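Local coordinates for protein D-alanyl transferase DltD (Enterococcus faecium TX0133A04, PDB 6PFX) that probably takes part in the D-alanylation of lipoteichoic acid at the Gram-positive cell surface, as a D-alanyl transferase of the DltD family, at residues Q325-I330 and S373-D378; V278-A283 and L377-F382. All blocks are in the same frame, centred on the assembly; numbering follows the deposited sequence.

How the interactions relate
Interactions 1 and 2 lie about 9 Å apart, centre to centre, on the same side of the chain's centre, and share L377 and D378. Along the chain the order is helix 271-284, which carries 278-283, then 325-330 between helix 308-323 and edge strand 330-332, and last the loop 373-382. That loop, following helix 351-365, thus lies against two parts of the parallel five-stranded sheet domain: at 373-378 it meets the turn before the edge strand, and at 377-382 the helix leading into strand 288-293. The contacts touch directly: Q325 NE2 packs on L279 CD1 at 3.5 Å. Together they lay the loop after helix 351-365 along one side of the alpha/beta core.

Interaction 1 of 2, residues Q325-I330 and S373-D378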
loop_
_atom_site.group_PDB
_atom_site.type_symbol
_atom_site.label_atom_id
_atom_site.label_comp_id
_atom_site.label_asym_id
_atom_site.label_seq_id
_atom_site.Cartn_x
_atom_site.Cartn_y
_atom_site.Cartn_z
ATOM N N GLN A 325 -8.128 -17.055 -2.801
ATOM C CA GLN A 325 -8.904 -16.694 -1.629
ATOM C C GLN A 325 -10.100 -15.816 -1.958
ATOM O O GLN A 325 -10.832 -15.418 -1.043
ATOM C CB GLN A 325 -7.985 -15.995 -0.618
ATOM C CG GLN A 325 -6.789 -16.870 -0.205
ATOM C CD GLN A 325 -5.984 -16.215 0.894
ATOM O OE1 GLN A 325 -6.213 -16.457 2.087
ATOM N NE2 GLN A 325 -5.029 -15.380 0.503
ATOM N N GLY A 326 -10.347 -15.543 -3.231
ATOM C CA GLY A 326 -11.534 -14.827 -3.640
ATOM C C GLY A 326 -11.331 -13.377 -4.013
ATOM O O GLY A 326 -12.315 -12.703 -4.360
ATOM N N PHE A 327 -10.097 -12.879 -3.961
ATOM C CA PHE A 327 -9.781 -11.520 -4.390
ATOM C C PHE A 327 -9.490 -11.582 -5.883
ATOM O O PHE A 327 -8.394 -11.963 -6.294
ATOM C CB PHE A 327 -8.578 -11.002 -3.617
ATOM C CG PHE A 327 -8.794 -10.879 -2.123
ATOM C CD1 PHE A 327 -9.341 -9.724 -1.584
ATOM C CD2 PHE A 327 -8.407 -11.888 -1.265
ATOM C CE1 PHE A 327 -9.507 -9.582 -0.235
ATOM C CE2 PHE A 327 -8.560 -11.751 0.083
ATOM C CZ PHE A 327 -9.126 -10.591 0.607
ATOM N N ASN A 328 -10.481 -11.230 -6.704
ATOM C CA ASN A 328 -10.368 -11.433 -8.142
ATOM C C ASN A 328 -10.379 -10.127 -8.925
ATOM O O ASN A 328 -10.422 -10.160 -10.163
ATOM C CB ASN A 328 -11.499 -12.329 -8.662
ATOM C CG ASN A 328 -11.470 -13.711 -8.067
ATOM O OD1 ASN A 328 -12.464 -14.193 -7.518
ATOM N ND2 ASN A 328 -10.340 -14.367 -8.184
ATOM N N ARG A 329 -10.321 -8.990 -8.242
ATOM C CA ARG A 329 -10.364 -7.673 -8.879
ATOM C C ARG A 329 -8.955 -7.095 -8.809
ATOM O O ARG A 329 -8.549 -6.528 -7.789
ATOM C CB ARG A 329 -11.373 -6.769 -8.186
ATOM C CG ARG A 329 -11.613 -5.446 -8.893
ATOM C CD ARG A 329 -12.553 -4.554 -8.104
ATOM N NE ARG A 329 -13.911 -5.059 -7.959
ATOM C CZ ARG A 329 -14.360 -5.686 -6.874
ATOM N NH1 ARG A 329 -13.548 -5.931 -5.857
ATOM N NH2 ARG A 329 -15.620 -6.091 -6.818
ATOM N N ILE A 330 -8.216 -7.255 -9.901
ATOM C CA ILE A 330 -6.781 -7.016 -9.930
ATOM C C ILE A 330 -6.463 -6.339 -11.251
ATOM O O ILE A 330 -6.811 -6.857 -12.317
ATOM C CB ILE A 330 -5.974 -8.325 -9.821
ATOM C CG1 ILE A 330 -6.328 -9.103 -8.555
ATOM C CG2 ILE A 330 -4.462 -8.024 -9.851
ATOM C CD1 ILE A 330 -5.740 -10.485 -8.502
ATOM N N SER A 373 -17.537 -10.207 -4.127
ATOM C CA SER A 373 -16.447 -11.082 -3.731
ATOM C C SER A 373 -16.873 -11.875 -2.504
ATOM O O SER A 373 -17.499 -11.335 -1.588
ATOM C CB SER A 373 -15.204 -10.263 -3.387
ATOM O OG SER A 373 -14.752 -9.487 -4.481
ATOM N N LYS A 374 -16.543 -13.161 -2.499
ATOM C CA LYS A 374 -16.741 -14.022 -1.340
ATOM C C LYS A 374 -15.407 -14.682 -1.035
ATOM O O LYS A 374 -14.797 -15.303 -1.916
ATOM C CB LYS A 374 -17.811 -15.075 -1.604
ATOM C CG LYS A 374 -19.194 -14.508 -1.847
ATOM C CD LYS A 374 -19.711 -13.743 -0.644
ATOM C CE LYS A 374 -21.056 -13.113 -0.950
ATOM N NZ LYS A 374 -21.562 -12.369 0.237
ATOM N N TYR A 375 -14.946 -14.527 0.193
ATOM C CA TYR A 375 -13.579 -14.873 0.531
ATOM C C TYR A 375 -13.484 -16.224 1.215
ATOM O O TYR A 375 -14.361 -16.614 1.996
ATOM C CB TYR A 375 -12.947 -13.787 1.399
ATOM C CG TYR A 375 -12.963 -12.436 0.721
ATOM C CD1 TYR A 375 -12.316 -12.265 -0.494
ATOM C CD2 TYR A 375 -13.620 -11.340 1.278
ATOM C CE1 TYR A 375 -12.316 -11.048 -1.142
ATOM C CE2 TYR A 375 -13.622 -10.113 0.639
ATOM C CZ TYR A 375 -12.974 -9.977 -0.572
ATOM O OH TYR A 375 -12.946 -8.779 -1.216
ATOM N N HIS A 376 -12.395 -16.924 0.910
ATOM C CA HIS A 376 -12.043 -18.196 1.535
ATOM C C HIS A 376 -10.591 -18.069 1.972
ATOM O O HIS A 376 -9.683 -18.420 1.212
ATOM C CB HIS A 376 -12.252 -19.334 0.562
ATOM C CG HIS A 376 -13.690 -19.558 0.239
ATOM N ND1 HIS A 376 -14.289 -19.048 -0.893
ATOM C CD2 HIS A 376 -14.667 -20.183 0.934
ATOM C CE1 HIS A 376 -15.569 -19.374 -0.892
ATOM N NE2 HIS A 376 -15.823 -20.061 0.206
ATOM N N LEU A 377 -10.373 -17.556 3.186
ATOM C CA LEU A 377 -9.013 -17.364 3.670
ATOM C C LEU A 377 -8.323 -18.698 3.945
ATOM O O LEU A 377 -8.941 -19.662 4.411
ATOM C CB LEU A 377 -8.988 -16.507 4.929
ATOM C CG LEU A 377 -9.440 -15.063 4.739
ATOM C CD1 LEU A 377 -9.659 -14.420 6.089
ATOM C CD2 LEU A 377 -8.422 -14.285 3.917
ATOM N N ASP A 378 -7.028 -18.752 3.636
ATOM C CA ASP A 378 -6.200 -19.913 3.925
ATOM C C ASP A 378 -4.995 -19.465 4.735
ATOM O O ASP A 378 -4.143 -18.721 4.236
ATOM C CB ASP A 378 -5.731 -20.580 2.640
ATOM C CG ASP A 378 -5.120 -21.942 2.883
ATOM O OD1 ASP A 378 -4.752 -22.278 4.037
ATOM O OD2 ASP A 378 -5.028 -22.699 1.904
HETATM O O HOH W 1 -14.808 -13.693 -4.864
HETATM O O HOH W 2 -13.121 -9.915 -6.297
#
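The rings of F327 and Y375 form an offset stack, centroids 4.1 Å apart and planes inclined by 26°. Y375 CE1 lies over one face of F327, displaced toward the rim and only 3.3 Å from F327 CD1; F327 CZ lies over a face of Y375. At the edge of the tyrosine ring, in its plane, sits the backbone O of Q325, and Y375 OH is hydrogen-bonded to N287 O, just before strand 288-293. The 325-330 segment is the connection from helix 308-323 to edge strand 330-332 of the parallel sheet, consistent with the SGNH-hydrolase-like alpha/beta fold. Just after that helix G326, the first residue to leave helical angles, forms a Schellman motif with positive phi. Here the two backbones come close together, with G326 CA 3.7 Å from K374 O and 4.6 Å from Y375 CA. Alongside, Q325 O accepts a nearly straight hydrogen bond from H376 N at 2.9 Å; the same oxygen takes a CA-H...O contact from Y375 CA. Two waters extend the seam: one donates to G326 O and accepts from K374 N, the other accepts from N328 N and donates to S373 OG. S373 OG is also bonded to E288, which forms a salt bridge with R329 NH2, while R329 NH1 is held by V289 O. The Q325 side chain is extended beyond CG (chi2 -174°), which carries its amide past H376 O to the backbone of L377 and D378. There both amide atoms are engaged: NE2 donates to Q321 O, and OE1 accepts from Q276 NE2 and, at 2.9 Å, from D378 N, which is tilted 24° from the amide carbonyl plane.

Interaction 2 of 2, residues V278-A283 and L377-F382; sequences VLDQLA and LDDAFF
L377 points its CB toward helix 271-284, and its chi1 of -66°, with CG anti to the carbonyl carbon, sends the isobutyl group onward to the helix surface. CG comes to 3.9 Å from A283 CB, and there the chain forks. CD1 rests 3.8 Å from A283 CB and equally near the carboxylate oxygen D280 OD2; CD2 also meets the alanine methyl and reaches the backbone O of L279. One leucine tip therefore straddles A283 CB and spans the last turn or so of the segment, from the L279 carbonyl to A283, the residue whose N bonds that same carbonyl in the helix. The side chains of D280 and L377 cross at about a right angle, with CD1 nearest the carboxylate oxygen OD2.

Helix 271-284 runs into strand 288-293 of the parallel sheet, and the loop that delivers L377 turns at once into a 3-10 segment, 379-382. An Asx turn marks its start: D378 OD1 accepts from A380 N at 2.9 Å, approached from above the carboxylate plane.

Beside the apolar patch, D280 OD2 and D379 OD1 are 4.3 Å apart. Two waters bridge these like-charged oxygens, each donating to both D280 OD2 and D379 OD1. Such donation probably eases the repulsion, as may K284, whose NZ forms a salt bridge with the other oxygen of D280. D280 holds its CG anti to the backbone N (chi1 -169°), which brings OD2 to both waters, their oxygens lying 2.9 and 2.8 Å from D280 OD2.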
loop_
_atom_site.group_PDB
_atom_site.type_symbol
_atom_site.label_atom_id
_atom_site.label_comp_id
_atom_site.label_asym_id
_atom_site.label_seq_id
_atom_site.Cartn_x
_atom_site.Cartn_y
_atom_site.Cartn_z
ATOM N N VAL A 278 -2.973 -8.358 5.683
ATOM C CA VAL A 278 -3.856 -7.424 4.990
ATOM C C VAL A 278 -5.077 -8.141 4.434
ATOM O O VAL A 278 -6.204 -7.676 4.604
ATOM C CB VAL A 278 -3.073 -6.708 3.875
ATOM C CG1 VAL A 278 -3.989 -5.957 2.962
ATOM C CG2 VAL A 278 -1.981 -5.803 4.477
ATOM N N LEU A 279 -4.873 -9.259 3.729
ATOM C CA LEU A 279 -5.990 -10.010 3.155
ATOM C C LEU A 279 -6.939 -10.528 4.232
ATOM O O LEU A 279 -8.166 -10.506 4.057
ATOM C CB LEU A 279 -5.439 -11.163 2.321
ATOM C CG LEU A 279 -4.543 -10.767 1.145
ATOM C CD1 LEU A 279 -4.267 -11.992 0.265
ATOM C CD2 LEU A 279 -5.185 -9.644 0.336
ATOM N N ASP A 280 -6.388 -11.011 5.343
ATOM C CA ASP A 280 -7.207 -11.473 6.458
ATOM C C ASP A 280 -8.150 -10.372 6.918
ATOM O O ASP A 280 -9.354 -10.599 7.086
ATOM C CB ASP A 280 -6.253 -11.924 7.566
ATOM C CG ASP A 280 -6.939 -12.673 8.697
ATOM O OD1 ASP A 280 -7.420 -12.008 9.640
ATOM O OD2 ASP A 280 -6.956 -13.926 8.658
ATOM N N GLN A 281 -7.626 -9.166 7.111
ATOM C CA GLN A 281 -8.454 -8.080 7.616
ATOM C C GLN A 281 -9.430 -7.573 6.560
ATOM O O GLN A 281 -10.577 -7.259 6.882
ATOM C CB GLN A 281 -7.572 -6.961 8.164
ATOM C CG GLN A 281 -8.315 -5.881 8.932
ATOM C CD GLN A 281 -8.890 -6.368 10.257
ATOM O OE1 GLN A 281 -8.534 -7.430 10.747
ATOM N NE2 GLN A 281 -9.793 -5.585 10.832
ATOM N N LEU A 282 -9.002 -7.483 5.298
ATOM C CA LEU A 282 -9.910 -7.066 4.237
ATOM C C LEU A 282 -11.078 -8.028 4.141
ATOM O O LEU A 282 -12.233 -7.611 4.011
ATOM C CB LEU A 282 -9.163 -6.993 2.909
ATOM C CG LEU A 282 -8.186 -5.830 2.843
ATOM C CD1 LEU A 282 -7.250 -6.072 1.657
ATOM C CD2 LEU A 282 -8.856 -4.523 2.648
ATOM N N ALA A 283 -10.806 -9.320 4.285
ATOM C CA ALA A 283 -11.872 -10.305 4.179
ATOM C C ALA A 283 -12.805 -10.211 5.379
ATOM O O ALA A 283 -14.032 -10.246 5.224
ATOM C CB ALA A 283 -11.265 -11.702 4.037
ATOM N N LEU A 377 -10.373 -17.556 3.186
ATOM C CA LEU A 377 -9.013 -17.364 3.670
ATOM C C LEU A 377 -8.323 -18.698 3.945
ATOM O O LEU A 377 -8.941 -19.662 4.411
ATOM C CB LEU A 377 -8.988 -16.507 4.929
ATOM C CG LEU A 377 -9.440 -15.063 4.739
ATOM C CD1 LEU A 377 -9.659 -14.420 6.089
ATOM C CD2 LEU A 377 -8.422 -14.285 3.917
ATOM N N ASP A 378 -7.028 -18.752 3.636
ATOM C CA ASP A 378 -6.200 -19.913 3.925
ATOM C C ASP A 378 -4.995 -19.465 4.735
ATOM O O ASP A 378 -4.143 -18.721 4.236
ATOM C CB ASP A 378 -5.731 -20.580 2.640
ATOM C CG ASP A 378 -5.120 -21.942 2.883
ATOM O OD1 ASP A 378 -4.752 -22.278 4.037
ATOM O OD2 ASP A 378 -5.028 -22.699 1.904
ATOM N N ASP A 379 -4.903 -19.956 5.965
ATOM C CA ASP A 379 -3.808 -19.591 6.848
ATOM C C ASP A 379 -2.471 -20.180 6.411
ATOM O O ASP A 379 -1.435 -19.746 6.924
ATOM C CB ASP A 379 -4.183 -19.989 8.277
ATOM C CG ASP A 379 -5.381 -19.209 8.815
ATOM O OD1 ASP A 379 -5.441 -17.978 8.626
ATOM O OD2 ASP A 379 -6.265 -19.829 9.448
ATOM N N ALA A 380 -2.450 -21.126 5.465
ATOM C CA ALA A 380 -1.180 -21.584 4.915
ATOM C C ALA A 380 -0.349 -20.428 4.371
ATOM O O ALA A 380 0.874 -20.548 4.240
ATOM C CB ALA A 380 -1.407 -22.582 3.773
ATOM N N PHE A 381 -0.989 -19.325 3.978
ATOM C CA PHE A 381 -0.218 -18.224 3.399
ATOM C C PHE A 381 0.631 -17.487 4.437
ATOM O O PHE A 381 1.438 -16.635 4.053
ATOM C CB PHE A 381 -1.157 -17.277 2.640
ATOM C CG PHE A 381 -1.691 -17.847 1.352
ATOM C CD1 PHE A 381 -0.842 -18.069 0.269
ATOM C CD2 PHE A 381 -3.048 -18.112 1.199
ATOM C CE1 PHE A 381 -1.340 -18.572 -0.907
ATOM C CE2 PHE A 381 -3.538 -18.639 0.022
ATOM C CZ PHE A 381 -2.688 -18.839 -1.040
ATOM N N PHE A 382 0.487 -17.809 5.734
ATOM C CA PHE A 382 1.392 -17.316 6.775
ATOM C C PHE A 382 2.679 -18.138 6.880
ATOM O O PHE A 382 3.616 -17.710 7.571
ATOM C CB PHE A 382 0.676 -17.284 8.152
ATOM C CG PHE A 382 -0.416 -16.256 8.245
ATOM C CD1 PHE A 382 -0.153 -14.907 8.005
ATOM C CD2 PHE A 382 -1.700 -16.631 8.580
ATOM C CE1 PHE A 382 -1.174 -13.953 8.075
ATOM C CE2 PHE A 382 -2.718 -15.691 8.652
ATOM C CZ PHE A 382 -2.447 -14.344 8.399
HETATM O O HOH W 3 -5.750 -15.739 6.795
HETATM O O HOH W 4 -6.393 -15.771 10.636
#